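Local structure of luciferase (Lingulodinium polyedrum, 1VPR) at residues P152-K157 / P255-K260; E63-G68 / G203-R208. The protein catalyses, in the third of its three homologous luciferase domains, the blue-light-emitting oxidation of an open tetrapyrrole luciferin by molecular oxygen. All coordinates share one frame; numbering follows the deposited sequence.

Contact 1 (P152-K157 / P255-K260); sequences PGYVPK and PEEYRK
Y154 lies across the backbone of P255, E256 and E257 and reaches the E257 carboxylate with its hydroxyl. Its CG stands anti to the backbone N (chi1 -177°), which turns the side chain out over the facing loop. From the root outwards, CB sits 3.4 Å from P255 O, and CG keeps the same company. Further along, CD2 passes the E256 peptide, while CE2 comes within 3.2 Å of E256 C and also meets E257 N; the ring takes this strip of backbone obliquely. CZ has E257 OE2 as its nearest neighbour, and at the tip Y154 OH donates to E257 OE2 over 2.7 Å, with the carboxylate plane standing 89° to the ring. That oxygen is held twice: the tyrosine uses its anti lone pair, whereas K157 N binds E257 OE2 on the syn side, also at 2.7 Å and nearly straight. E257 OE1 accepts from the backbone N of T158, so the carboxylate is gripped by a hydroxyl and two successive peptide N-H groups, which should fix its rotation. Beside it, P156 CA packs 3.2 Å from E257 OE2. This is a surface contact within the catalytic domain: the loop leading from helix 120-126 towards strand 163-169 is tied to the turn joining the antiparallel strands 247-253 and 259-266.

Contact 2 (E63-G68 / G203-R208); sequences ECHELG and GGMYLR
With CG anti to its carbonyl carbon (chi1 -67°), R208 runs extended to NE and presents the edge of its guanidinium to G68 O, while Y206, its CG between backbone N and carbonyl carbon (chi1 73°), slides a ring face under the same oxygen. R208 NE donates to G68 O at 2.8 Å, nearly along the C=O axis, and R208 NH1 reaches the same oxygen at 3.0 Å from above the carbonyl plane. G68 O lies 3.3 Å above the Y206 ring, towards its rim. One water joins L67 O to Y206 OH, and another links H65 O, H65 ND1 and M205 N. The imidazole meets G204 CA with its edge and the selenium of M205, modelled as selenomethionine, obliquely, while H65 NE2 bonds to Q172. R208 also serves K70 O through NH1 and P310 O through NH2, so a leucine in its place would probably leave three backbone carbonyls without these donors and the G68 turn freer to shift. Here helix 57-65 of the N-terminal helical bundle and the residues after it dock on the start of strand 206-212 of the calycin barrel, an interface consistent with the pH regulation attributed in this family to bundle histidines.

The two contacts interleave along the chain, in the order 63-68, 152-157, 203-208, 255-260; their centres lie about 26 Å apart and their nearest atoms about 6 Å, so they do not touch. Both reach the same ten-stranded antiparallel sheet, contact 2 through strand 206-212 and contact 1 through strand 259-266; four strands separate these two in the sheet order. One of the four, 163-169, borders strand 206-212 and follows the loop tied down in contact 1. Contact 1 stays within the catalytic domain and near the surface, whereas contact 2 is buried and joins the helical bundle to the barrel. Together they bind the barrel to the loop entering its first strand and to the bundle.

Contact 1 (P152-K157 / P255-K260)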
loop_
_atom_site.group_PDB
_atom_site.type_symbol
_atom_site.label_atom_id
_atom_site.label_comp_id
_atom_site.label_asym_id
_atom_site.label_seq_id
_atom_site.Cartn_x
_atom_site.Cartn_y
_atom_site.Cartn_z
ATOM N N PRO A 152 13.677 5.611 -14.266
ATOM C CA PRO A 152 12.401 5.649 -14.988
ATOM C C PRO A 152 12.568 6.019 -16.464
ATOM O O PRO A 152 13.648 6.415 -16.893
ATOM C CB PRO A 152 11.615 6.699 -14.213
ATOM C CG PRO A 152 12.697 7.701 -13.858
ATOM C CD PRO A 152 13.878 6.829 -13.457
ATOM N N GLY A 153 11.495 5.887 -17.229
ATOM C CA GLY A 153 11.539 6.230 -18.638
ATOM C C GLY A 153 10.624 5.327 -19.436
ATOM O O GLY A 153 9.939 5.780 -20.343
ATOM N N TYR A 154 10.608 4.044 -19.094
ATOM C CA TYR A 154 9.765 3.089 -19.795
ATOM C C TYR A 154 8.291 3.415 -19.550
ATOM O O TYR A 154 7.898 3.748 -18.434
ATOM C CB TYR A 154 10.037 1.665 -19.300
ATOM C CG TYR A 154 9.241 0.647 -20.053
ATOM C CD1 TYR A 154 9.567 0.320 -21.362
ATOM C CD2 TYR A 154 8.113 0.055 -19.496
ATOM C CE1 TYR A 154 8.783 -0.563 -22.099
ATOM C CE2 TYR A 154 7.330 -0.835 -20.226
ATOM C CZ TYR A 154 7.665 -1.133 -21.525
ATOM O OH TYR A 154 6.871 -1.978 -22.260
ATOM N N VAL A 155 7.478 3.320 -20.594
ATOM C CA VAL A 155 6.056 3.590 -20.442
ATOM C C VAL A 155 5.295 2.341 -20.854
ATOM O O VAL A 155 5.285 1.974 -22.029
ATOM C CB VAL A 155 5.600 4.780 -21.328
ATOM C CG1 VAL A 155 4.126 5.079 -21.055
ATOM C CG2 VAL A 155 6.484 6.018 -21.064
ATOM N N PRO A 156 4.657 1.651 -19.889
ATOM C CA PRO A 156 3.914 0.446 -20.247
ATOM C C PRO A 156 2.962 0.730 -21.386
ATOM O O PRO A 156 2.332 1.795 -21.426
ATOM C CB PRO A 156 3.209 0.083 -18.943
ATOM C CG PRO A 156 4.288 0.446 -17.916
ATOM C CD PRO A 156 4.685 1.834 -18.423
ATOM N N LYS A 157 2.856 -0.214 -22.311
ATOM C CA LYS A 157 1.998 -0.015 -23.470
ATOM C C LYS A 157 0.597 -0.603 -23.362
ATOM O O LYS A 157 -0.354 -0.082 -23.971
ATOM C CB LYS A 157 2.667 -0.600 -24.729
ATOM C CG LYS A 157 4.099 -0.142 -24.990
ATOM C CD LYS A 157 4.208 1.368 -25.056
ATOM C CE LYS A 157 5.636 1.809 -25.390
ATOM N NZ LYS A 157 6.665 1.149 -24.513
ATOM N N PRO A 255 9.572 0.077 -14.928
ATOM C CA PRO A 255 10.639 -0.135 -15.908
ATOM C C PRO A 255 10.377 -1.185 -16.965
ATOM O O PRO A 255 11.140 -1.292 -17.934
ATOM C CB PRO A 255 11.789 -0.557 -15.015
ATOM C CG PRO A 255 11.047 -1.546 -14.093
ATOM C CD PRO A 255 9.801 -0.761 -13.733
ATOM N N GLU A 256 9.310 -1.954 -16.780
ATOM C CA GLU A 256 9.002 -3.067 -17.669
ATOM C C GLU A 256 7.527 -3.100 -17.941
ATOM O O GLU A 256 6.764 -2.427 -17.263
ATOM C CB GLU A 256 9.383 -4.367 -16.986
ATOM C CG GLU A 256 10.847 -4.518 -16.705
ATOM C CD GLU A 256 11.114 -5.624 -15.698
ATOM O OE1 GLU A 256 10.323 -6.587 -15.630
ATOM O OE2 GLU A 256 12.123 -5.529 -14.975
ATOM N N GLU A 257 7.103 -3.920 -18.897
ATOM C CA GLU A 257 5.684 -3.949 -19.193
ATOM C C GLU A 257 4.824 -4.569 -18.100
ATOM O O GLU A 257 3.726 -4.082 -17.825
ATOM C CB GLU A 257 5.419 -4.690 -20.500
ATOM C CG GLU A 257 3.960 -4.698 -20.893
ATOM C CD GLU A 257 3.466 -3.351 -21.402
ATOM O OE1 GLU A 257 2.232 -3.205 -21.537
ATOM O OE2 GLU A 257 4.303 -2.445 -21.678
ATOM N N TYR A 258 5.314 -5.629 -17.467
ATOM C CA TYR A 258 4.519 -6.332 -16.473
ATOM C C TYR A 258 5.008 -6.344 -15.048
ATOM O O TYR A 258 4.528 -7.143 -14.247
ATOM C CB TYR A 258 4.303 -7.769 -16.929
ATOM C CG TYR A 258 3.629 -7.871 -18.280
ATOM C CD1 TYR A 258 4.374 -8.096 -19.442
ATOM C CD2 TYR A 258 2.249 -7.705 -18.406
ATOM C CE1 TYR A 258 3.757 -8.153 -20.708
ATOM C CE2 TYR A 258 1.622 -7.763 -19.668
ATOM C CZ TYR A 258 2.387 -7.986 -20.812
ATOM O OH TYR A 258 1.778 -8.041 -22.048
ATOM N N ARG A 259 5.954 -5.477 -14.719
ATOM C CA ARG A 259 6.471 -5.437 -13.365
ATOM C C ARG A 259 6.757 -4.040 -12.851
ATOM O O ARG A 259 7.273 -3.196 -13.568
ATOM C CB ARG A 259 7.777 -6.281 -13.253
ATOM C CG ARG A 259 8.347 -6.256 -11.840
ATOM C CD ARG A 259 9.457 -7.280 -11.594
ATOM N NE ARG A 259 10.589 -7.074 -12.485
ATOM C CZ ARG A 259 11.814 -7.511 -12.223
ATOM N NH1 ARG A 259 12.053 -8.166 -11.092
ATOM N NH2 ARG A 259 12.789 -7.313 -13.100
ATOM N N LYS A 260 6.409 -3.791 -11.599
ATOM C CA LYS A 260 6.729 -2.512 -10.974
ATOM C C LYS A 260 7.772 -2.822 -9.916
ATOM O O LYS A 260 7.726 -3.885 -9.273
ATOM C CB LYS A 260 5.526 -1.896 -10.249
ATOM C CG LYS A 260 4.368 -1.489 -11.125
ATOM C CD LYS A 260 3.392 -0.680 -10.256
ATOM C CE LYS A 260 2.856 -1.530 -9.077
ATOM N NZ LYS A 260 1.885 -0.752 -8.279
#

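Contact 2 (E63-G68 / G203-R208)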
loop_
_atom_site.group_PDB
_atom_site.type_symbol
_atom_site.label_atom_id
_atom_site.label_comp_id
_atom_site.label_asym_id
_atom_site.label_seq_id
_atom_site.Cartn_x
_atom_site.Cartn_y
_atom_site.Cartn_z
ATOM N N GLU A 63 -13.380 -5.487 10.387
ATOM C CA GLU A 63 -14.551 -5.002 9.696
ATOM C C GLU A 63 -14.155 -3.999 8.610
ATOM O O GLU A 63 -14.786 -3.947 7.562
ATOM C CB GLU A 63 -15.523 -4.359 10.677
ATOM C CG GLU A 63 -16.866 -4.028 10.066
ATOM C CD GLU A 63 -17.828 -3.484 11.106
ATOM O OE1 GLU A 63 -18.037 -2.251 11.156
ATOM O OE2 GLU A 63 -18.356 -4.301 11.885
ATOM N N CYS A 64 -13.105 -3.219 8.839
ATOM C CA CYS A 64 -12.699 -2.257 7.821
ATOM C C CYS A 64 -12.130 -2.945 6.600
ATOM O O CYS A 64 -12.101 -2.358 5.513
ATOM C CB CYS A 64 -11.675 -1.264 8.372
ATOM S SG CYS A 64 -12.375 -0.030 9.494
ATOM N N HIS A 65 -11.670 -4.185 6.766
ATOM C CA HIS A 65 -11.112 -4.927 5.641
ATOM C C HIS A 65 -12.187 -5.227 4.594
ATOM O O HIS A 65 -11.901 -5.310 3.392
ATOM C CB HIS A 65 -10.451 -6.218 6.138
ATOM C CG HIS A 65 -8.976 -6.079 6.314
ATOM N ND1 HIS A 65 -8.136 -5.787 5.256
ATOM C CD2 HIS A 65 -8.202 -6.059 7.429
ATOM C CE1 HIS A 65 -6.911 -5.577 5.716
ATOM N NE2 HIS A 65 -6.925 -5.736 7.029
ATOM N N GLU A 66 -13.430 -5.340 5.053
ATOM C CA GLU A 66 -14.554 -5.623 4.169
ATOM C C GLU A 66 -15.031 -4.393 3.376
ATOM O O GLU A 66 -15.969 -4.481 2.579
ATOM C CB GLU A 66 -15.716 -6.218 4.989
ATOM N N LEU A 67 -14.377 -3.255 3.565
ATOM C CA LEU A 67 -14.777 -2.043 2.861
ATOM C C LEU A 67 -14.064 -1.818 1.525
ATOM O O LEU A 67 -12.837 -1.979 1.434
ATOM C CB LEU A 67 -14.519 -0.809 3.738
ATOM C CG LEU A 67 -15.213 -0.685 5.100
ATOM C CD1 LEU A 67 -14.537 0.420 5.927
ATOM C CD2 LEU A 67 -16.689 -0.377 4.889
ATOM N N GLY A 68 -14.846 -1.461 0.504
ATOM C CA GLY A 68 -14.307 -1.090 -0.800
ATOM C C GLY A 68 -13.835 -2.017 -1.911
ATOM O O GLY A 68 -13.507 -1.518 -2.998
ATOM N N GLY A 203 -1.396 -7.823 2.584
ATOM C CA GLY A 203 -2.250 -7.074 1.689
ATOM C C GLY A 203 -3.612 -6.709 2.252
ATOM O O GLY A 203 -4.043 -7.208 3.308
ATOM N N GLY A 204 -4.280 -5.797 1.549
ATOM C CA GLY A 204 -5.631 -5.441 1.920
ATOM C C GLY A 204 -6.376 -6.584 1.250
ATOM O O GLY A 204 -5.735 -7.548 0.787
HETATM N N MSE A 205 -7.697 -6.519 1.145
HETATM C CA MSE A 205 -8.380 -7.634 0.507
HETATM C C MSE A 205 -8.502 -7.433 -0.999
HETATM O O MSE A 205 -8.861 -8.361 -1.732
HETATM C CB MSE A 205 -9.759 -7.878 1.150
HETATM C CG MSE A 205 -9.707 -8.509 2.584
HETATM SE SE MSE A 205 -8.145 -9.713 3.060
HETATM C CE MSE A 205 -8.741 -11.437 2.364
ATOM N N TYR A 206 -8.129 -6.240 -1.468
ATOM C CA TYR A 206 -8.222 -5.916 -2.888
ATOM C C TYR A 206 -7.347 -4.741 -3.295
ATOM O O TYR A 206 -6.739 -4.070 -2.465
ATOM C CB TYR A 206 -9.648 -5.488 -3.209
ATOM C CG TYR A 206 -9.963 -4.104 -2.657
ATOM C CD1 TYR A 206 -10.266 -3.917 -1.315
ATOM C CD2 TYR A 206 -9.889 -2.974 -3.467
ATOM C CE1 TYR A 206 -10.489 -2.630 -0.790
ATOM C CE2 TYR A 206 -10.099 -1.685 -2.953
ATOM C CZ TYR A 206 -10.397 -1.521 -1.620
ATOM O OH TYR A 206 -10.592 -0.255 -1.113
ATOM N N LEU A 207 -7.338 -4.485 -4.597
ATOM C CA LEU A 207 -6.692 -3.305 -5.179
ATOM C C LEU A 207 -7.517 -2.965 -6.422
ATOM O O LEU A 207 -7.945 -3.875 -7.126
ATOM C CB LEU A 207 -5.252 -3.559 -5.618
ATOM C CG LEU A 207 -4.107 -3.704 -4.605
ATOM C CD1 LEU A 207 -2.821 -4.037 -5.409
ATOM C CD2 LEU A 207 -3.923 -2.400 -3.784
ATOM N N ARG A 208 -7.754 -1.674 -6.671
ATOM C CA ARG A 208 -8.444 -1.207 -7.877
ATOM C C ARG A 208 -7.393 -0.278 -8.480
ATOM O O ARG A 208 -6.920 0.651 -7.821
ATOM C CB ARG A 208 -9.705 -0.416 -7.534
ATOM C CG ARG A 208 -10.815 -1.239 -6.882
ATOM C CD ARG A 208 -12.029 -0.353 -6.491
ATOM N NE ARG A 208 -13.062 -1.090 -5.745
ATOM C CZ ARG A 208 -14.138 -1.680 -6.274
ATOM N NH1 ARG A 208 -14.993 -2.323 -5.478
ATOM N NH2 ARG A 208 -14.389 -1.621 -7.581
HETATM O O HOH W 1 -9.088 -4.800 2.792
HETATM O O HOH W 2 -11.000 0.173 1.552
HETATM O O HOH W 3 -12.158 1.409 -3.380
#